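DnaJ homolog subfamily C member 3 (Mus musculus, PDB 3IEG) acts as a co-chaperone in the unfolded protein response, stimulating the ATPase of HSPA8, binding misfolded proteins through its TPR repeats and restraining the eIF-2-alpha kinase EIF2AK4. Local coordinates at residues Arg273-Ile278 against Leu299-Asp304; Asn307-Arg312 against Glu330-His335. One frame throughout, in Å; residues are numbered along the deposited sequence.

Contact 1: residues Arg273-Ile278 against Leu299-Asp304; sequences RSKERI and LQMEPD
R273 and E302 join the two segments through a two-pronged salt bridge. The guanidinium meets the carboxylate end-on, with NH1 and NH2 each reaching a different oxygen. R273 NH1 gives a bond to E302 OE1 at 3.1 Å, on the syn lone pair of that oxygen. R273 NH2 reaches E302 OE2 at 3.0 Å, also from the syn side but tilted out of the carboxylate plane. The two flat groups are therefore not coplanar; they are turned 36° apart. The R273 chain bends at chi2 (81°) and chi3 (-84°), which brings the guanidinium round to E302 although the CB points away from that segment.

The same guanidinium is held within its own helix. R273 NH2 donates to E276 OE1 at 2.7 Å, nearly in line with the C-O bond of the acid. R273 thus sits between two carboxylates, and E269 adds a third through NH1. E276 OE1 and E302 OE2 lie 4.7 Å apart, so the arginine probably offsets their mutual repulsion. N305 ND2 also hydrogen-bonds to E276 OE1 and E302 OE2. An alanine in place of this arginine is likely to leave E276 and E302 facing each other without the cation that bridges them.

The remaining touch is looser. K275 and M301, a selenomethionine, cross at about a right angle, with K275 NZ 3.9 Å from M301 CE. The charge of K275 is met by E297.

These contacts link helix 268-284 to the last residue of helix 288-301 and the turn just after it; the two helices are the antiparallel pair of a tetratricopeptide repeat, here TPR 8.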
loop_
_atom_site.group_PDB
_atom_site.type_symbol
_atom_site.label_atom_id
_atom_site.label_comp_id
_atom_site.label_asym_id
_atom_site.label_seq_id
_atom_site.Cartn_x
_atom_site.Cartn_y
_atom_site.Cartn_z
ATOM N N ARG A 273 -1.666 -1.660 -23.626
ATOM C CA ARG A 273 -1.163 -2.986 -23.323
ATOM C C ARG A 273 -1.817 -4.017 -24.233
ATOM O O ARG A 273 -1.152 -4.940 -24.691
ATOM C CB ARG A 273 -1.402 -3.330 -21.853
ATOM C CG ARG A 273 -0.261 -4.074 -21.180
ATOM C CD ARG A 273 0.855 -3.128 -20.732
ATOM N NE ARG A 273 1.761 -2.851 -21.833
ATOM C CZ ARG A 273 2.285 -1.666 -22.111
ATOM N NH1 ARG A 273 2.007 -0.607 -21.375
ATOM N NH2 ARG A 273 3.082 -1.544 -23.150
ATOM N N SER A 274 -3.112 -3.843 -24.502
ATOM C CA SER A 274 -3.840 -4.722 -25.420
ATOM C C SER A 274 -3.313 -4.619 -26.843
ATOM O O SER A 274 -3.132 -5.637 -27.510
ATOM C CB SER A 274 -5.340 -4.444 -25.393
ATOM O OG SER A 274 -5.886 -4.847 -24.147
ATOM N N LYS A 275 -3.056 -3.397 -27.297
ATOM C CA LYS A 275 -2.485 -3.180 -28.615
ATOM C C LYS A 275 -1.129 -3.854 -28.736
ATOM O O LYS A 275 -0.852 -4.504 -29.746
ATOM C CB LYS A 275 -2.378 -1.691 -28.936
ATOM C CG LYS A 275 -3.616 -1.100 -29.619
ATOM C CD LYS A 275 -3.357 0.352 -30.034
ATOM C CE LYS A 275 -4.632 1.052 -30.515
ATOM N NZ LYS A 275 -4.311 2.387 -31.107
ATOM N N GLU A 276 -0.299 -3.732 -27.701
ATOM C CA GLU A 276 1.000 -4.399 -27.696
ATOM C C GLU A 276 0.870 -5.915 -27.929
ATOM O O GLU A 276 1.580 -6.488 -28.752
ATOM C CB GLU A 276 1.758 -4.122 -26.398
ATOM C CG GLU A 276 3.173 -4.684 -26.424
ATOM C CD GLU A 276 3.790 -4.871 -25.054
ATOM O OE1 GLU A 276 3.851 -3.879 -24.296
ATOM O OE2 GLU A 276 4.255 -5.998 -24.750
ATOM N N ARG A 277 -0.037 -6.556 -27.197
ATOM C CA ARG A 277 -0.266 -7.991 -27.346
ATOM C C ARG A 277 -0.881 -8.334 -28.716
ATOM O O ARG A 277 -0.579 -9.382 -29.293
ATOM C CB ARG A 277 -1.111 -8.558 -26.185
ATOM C CG ARG A 277 -0.495 -8.431 -24.781
ATOM C CD ARG A 277 0.916 -9.013 -24.703
ATOM N NE ARG A 277 0.939 -10.465 -24.499
ATOM C CZ ARG A 277 1.922 -11.270 -24.899
ATOM N NH1 ARG A 277 2.966 -10.787 -25.562
ATOM N NH2 ARG A 277 1.859 -12.569 -24.659
ATOM N N ILE A 278 -1.715 -7.443 -29.247
ATOM C CA ILE A 278 -2.267 -7.646 -30.578
ATOM C C ILE A 278 -1.142 -7.554 -31.612
ATOM O O ILE A 278 -1.063 -8.375 -32.531
ATOM C CB ILE A 278 -3.447 -6.691 -30.884
ATOM C CG1 ILE A 278 -4.706 -7.172 -30.138
ATOM C CG2 ILE A 278 -3.713 -6.606 -32.404
ATOM C CD1 ILE A 278 -5.839 -6.152 -30.047
ATOM N N LEU A 299 4.372 1.784 -30.868
ATOM C CA LEU A 299 5.670 2.451 -30.810
ATOM C C LEU A 299 5.588 3.969 -30.910
ATOM O O LEU A 299 6.454 4.675 -30.398
ATOM C CB LEU A 299 6.616 1.889 -31.868
ATOM C CG LEU A 299 7.285 0.578 -31.471
ATOM C CD1 LEU A 299 7.813 -0.147 -32.688
ATOM C CD2 LEU A 299 8.395 0.818 -30.470
ATOM N N GLN A 300 4.547 4.469 -31.564
ATOM C CA GLN A 300 4.273 5.896 -31.565
ATOM C C GLN A 300 4.122 6.369 -30.127
ATOM O O GLN A 300 4.682 7.397 -29.748
ATOM C CB GLN A 300 2.999 6.214 -32.353
ATOM C CG GLN A 300 3.191 6.358 -33.866
ATOM C CD GLN A 300 3.784 7.706 -34.275
ATOM O OE1 GLN A 300 3.766 8.675 -33.506
ATOM N NE2 GLN A 300 4.311 7.769 -35.496
HETATM N N MSE A 301 3.384 5.600 -29.331
HETATM C CA MSE A 301 3.152 5.938 -27.932
HETATM C C MSE A 301 4.290 5.504 -27.022
HETATM O O MSE A 301 4.579 6.174 -26.039
HETATM C CB MSE A 301 1.841 5.338 -27.445
HETATM C CG MSE A 301 0.634 5.823 -28.220
HETATM SE SE MSE A 301 -0.952 4.746 -27.829
HETATM C CE MSE A 301 -2.003 5.119 -29.472
ATOM N N GLU A 302 4.932 4.387 -27.341
ATOM C CA GLU A 302 6.027 3.892 -26.519
ATOM C C GLU A 302 7.239 3.570 -27.376
ATOM O O GLU A 302 7.490 2.406 -27.672
ATOM C CB GLU A 302 5.596 2.651 -25.731
ATOM C CG GLU A 302 4.445 2.861 -24.755
ATOM C CD GLU A 302 4.234 1.672 -23.837
ATOM O OE1 GLU A 302 3.332 1.742 -22.977
ATOM O OE2 GLU A 302 4.969 0.672 -23.965
ATOM N N PRO A 303 8.009 4.599 -27.776
ATOM C CA PRO A 303 9.152 4.370 -28.673
ATOM C C PRO A 303 10.161 3.332 -28.178
ATOM O O PRO A 303 10.926 2.802 -28.980
ATOM C CB PRO A 303 9.810 5.755 -28.772
ATOM C CG PRO A 303 9.271 6.532 -27.603
ATOM C CD PRO A 303 7.875 6.025 -27.426
ATOM N N ASP A 304 10.153 3.032 -26.880
ATOM C CA ASP A 304 11.142 2.112 -26.306
ATOM C C ASP A 304 10.619 0.711 -25.977
ATOM O O ASP A 304 11.366 -0.102 -25.426
ATOM C CB ASP A 304 11.793 2.724 -25.059
ATOM C CG ASP A 304 12.667 3.934 -25.380
ATOM O OD1 ASP A 304 13.531 3.841 -26.288
ATOM O OD2 ASP A 304 12.494 4.980 -24.712
#

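Contact 2: residues Asn307-Arg312 against Glu330-His335; sequences NALKDR and EAAQEH
L309 reaches across from helix 306-318 to A331 and A332 on helix 322-333. Its CB comes first, lying 3.9 Å from the CB of A332. With CG anti to the carbonyl carbon (chi1 -73°), the chain runs on so that its CD1 branch reaches the facing helix. L309 CD1 rests against the backbone that joins A331 to A332, 3.7 Å from A332 N. The same L309 CD1 lies 3.9 Å from A332 CB and 4.1 Å from A331 CB, so one methyl group touches both small side chains. The CD2 branch turns to L299 of helix 288-301 instead.

The contact is apolar. The short side chains of A331 and A332 let the leucine come up to the helix backbone, and the CA atoms of L309 and A332 are 6.1 Å apart. L309 and A332 are buried, while A331 lies at the exposed margin.

Both helices belong to TPR 9. Helix 306-318 has helix 288-301 of the preceding repeat against it, touched by A308, L309 and R312. Helix 322-333 packs in turn on helix 340-357, through E330 and Q333.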
loop_
_atom_site.group_PDB
_atom_site.type_symbol
_atom_site.label_atom_id
_atom_site.label_comp_id
_atom_site.label_asym_id
_atom_site.label_seq_id
_atom_site.Cartn_x
_atom_site.Cartn_y
_atom_site.Cartn_z
ATOM N N ASN A 307 9.226 -5.378 -26.663
ATOM C CA ASN A 307 8.363 -6.403 -27.280
ATOM C C ASN A 307 7.846 -5.996 -28.660
ATOM O O ASN A 307 7.863 -6.794 -29.604
ATOM C CB ASN A 307 7.173 -6.742 -26.373
ATOM C CG ASN A 307 7.585 -7.421 -25.079
ATOM O OD1 ASN A 307 8.580 -8.141 -25.022
ATOM N ND2 ASN A 307 6.800 -7.201 -24.029
ATOM N N ALA A 308 7.395 -4.749 -28.758
ATOM C CA ALA A 308 6.878 -4.173 -30.003
ATOM C C ALA A 308 7.977 -4.054 -31.053
ATOM O O ALA A 308 7.736 -4.296 -32.240
ATOM C CB ALA A 308 6.229 -2.806 -29.741
ATOM N N LEU A 309 9.176 -3.683 -30.612
ATOM C CA LEU A 309 10.329 -3.612 -31.500
ATOM C C LEU A 309 10.672 -4.979 -32.085
ATOM O O LEU A 309 10.824 -5.115 -33.301
ATOM C CB LEU A 309 11.535 -3.008 -30.782
ATOM C CG LEU A 309 11.418 -1.498 -30.552
ATOM C CD1 LEU A 309 12.455 -1.009 -29.552
ATOM C CD2 LEU A 309 11.506 -0.730 -31.875
ATOM N N LYS A 310 10.775 -5.984 -31.216
ATOM C CA LYS A 310 11.101 -7.349 -31.628
ATOM C C LYS A 310 10.051 -7.910 -32.573
ATOM O O LYS A 310 10.385 -8.548 -33.576
ATOM C CB LYS A 310 11.231 -8.274 -30.410
ATOM C CG LYS A 310 12.526 -8.112 -29.602
ATOM C CD LYS A 310 12.398 -8.657 -28.168
ATOM C CE LYS A 310 12.158 -10.163 -28.143
ATOM N NZ LYS A 310 11.983 -10.639 -26.747
ATOM N N ASP A 311 8.782 -7.665 -32.250
ATOM C CA ASP A 311 7.685 -8.203 -33.042
ATOM C C ASP A 311 7.565 -7.506 -34.398
ATOM O O ASP A 311 7.308 -8.173 -35.413
ATOM C CB ASP A 311 6.368 -8.197 -32.257
ATOM C CG ASP A 311 6.352 -9.233 -31.146
ATOM O OD1 ASP A 311 7.120 -10.200 -31.231
ATOM O OD2 ASP A 311 5.581 -9.088 -30.182
ATOM N N ARG A 312 7.771 -6.186 -34.419
ATOM C CA ARG A 312 7.838 -5.464 -35.693
ATOM C C ARG A 312 9.035 -5.943 -36.517
ATOM O O ARG A 312 8.903 -6.185 -37.718
ATOM C CB ARG A 312 7.878 -3.945 -35.518
ATOM C CG ARG A 312 7.663 -3.218 -36.841
ATOM C CD ARG A 312 7.373 -1.754 -36.682
ATOM N NE ARG A 312 8.577 -1.035 -36.294
ATOM C CZ ARG A 312 8.656 0.281 -36.129
ATOM N NH1 ARG A 312 7.587 1.054 -36.309
ATOM N NH2 ARG A 312 9.813 0.817 -35.771
ATOM N N GLU A 330 18.329 -3.195 -33.066
ATOM C CA GLU A 330 19.331 -2.303 -32.488
ATOM C C GLU A 330 18.747 -1.325 -31.465
ATOM O O GLU A 330 19.364 -1.065 -30.430
ATOM C CB GLU A 330 20.085 -1.552 -33.592
ATOM C CG GLU A 330 21.268 -2.339 -34.160
ATOM C CD GLU A 330 21.660 -1.920 -35.570
ATOM O OE1 GLU A 330 21.103 -0.927 -36.091
ATOM O OE2 GLU A 330 22.536 -2.593 -36.160
ATOM N N ALA A 331 17.562 -0.797 -31.758
ATOM C CA ALA A 331 16.843 0.078 -30.835
ATOM C C ALA A 331 16.447 -0.664 -29.553
ATOM O O ALA A 331 16.543 -0.113 -28.453
ATOM C CB ALA A 331 15.614 0.684 -31.516
ATOM N N ALA A 332 16.011 -1.915 -29.704
ATOM C CA ALA A 332 15.636 -2.743 -28.571
ATOM C C ALA A 332 16.859 -3.107 -27.742
ATOM O O ALA A 332 16.809 -3.066 -26.513
ATOM C CB ALA A 332 14.919 -3.992 -29.039
ATOM N N GLN A 333 17.955 -3.443 -28.424
ATOM C CA GLN A 333 19.194 -3.873 -27.769
ATOM C C GLN A 333 19.846 -2.735 -26.991
ATOM O O GLN A 333 20.549 -2.973 -26.007
ATOM C CB GLN A 333 20.184 -4.425 -28.798
ATOM C CG GLN A 333 21.318 -5.268 -28.201
ATOM C CD GLN A 333 22.382 -5.671 -29.225
ATOM O OE1 GLN A 333 22.745 -4.895 -30.115
ATOM N NE2 GLN A 333 22.894 -6.888 -29.087
ATOM N N GLU A 334 19.596 -1.505 -27.430
ATOM C CA GLU A 334 20.254 -0.330 -26.875
ATOM C C GLU A 334 20.260 -0.289 -25.346
ATOM O O GLU A 334 21.306 -0.032 -24.745
ATOM C CB GLU A 334 19.651 0.952 -27.445
ATOM C CG GLU A 334 20.546 2.161 -27.247
ATOM C CD GLU A 334 20.006 3.411 -27.908
ATOM O OE1 GLU A 334 18.867 3.819 -27.590
ATOM O OE2 GLU A 334 20.730 3.999 -28.741
ATOM N N HIS A 335 19.110 -0.541 -24.721
ATOM C CA HIS A 335 19.028 -0.567 -23.252
ATOM C C HIS A 335 19.078 -1.979 -22.659
ATOM O O HIS A 335 19.132 -2.140 -21.440
ATOM C CB HIS A 335 17.797 0.194 -22.739
ATOM C CG HIS A 335 18.053 1.647 -22.473
ATOM N ND1 HIS A 335 17.749 2.639 -23.384
ATOM C CD2 HIS A 335 18.592 2.276 -21.400
ATOM C CE1 HIS A 335 18.086 3.815 -22.882
ATOM N NE2 HIS A 335 18.600 3.623 -21.680
#

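Overall arrangement
Contact 1 lies within the helix pair of TPR 8 and contact 2 within that of TPR 9, the next repeat; their centres are about 12 Å apart. They follow each other in the chain, and helix 288-301 leads into helix 306-318. The two also touch. E276 OE2 is 2.9 Å from N307 ND2, a probable hydrogen bond, so the acid of the contact 1 network reaches contact 2. L299 CD2 packs 3.7 Å from L309 CD2, and L299 CD1 lies 3.6 Å from R312 CZ. Both contacts belong to the C-terminal part of the fragment. The groove that binds misfolded proteins lies in the first two repeats, well removed along the chain.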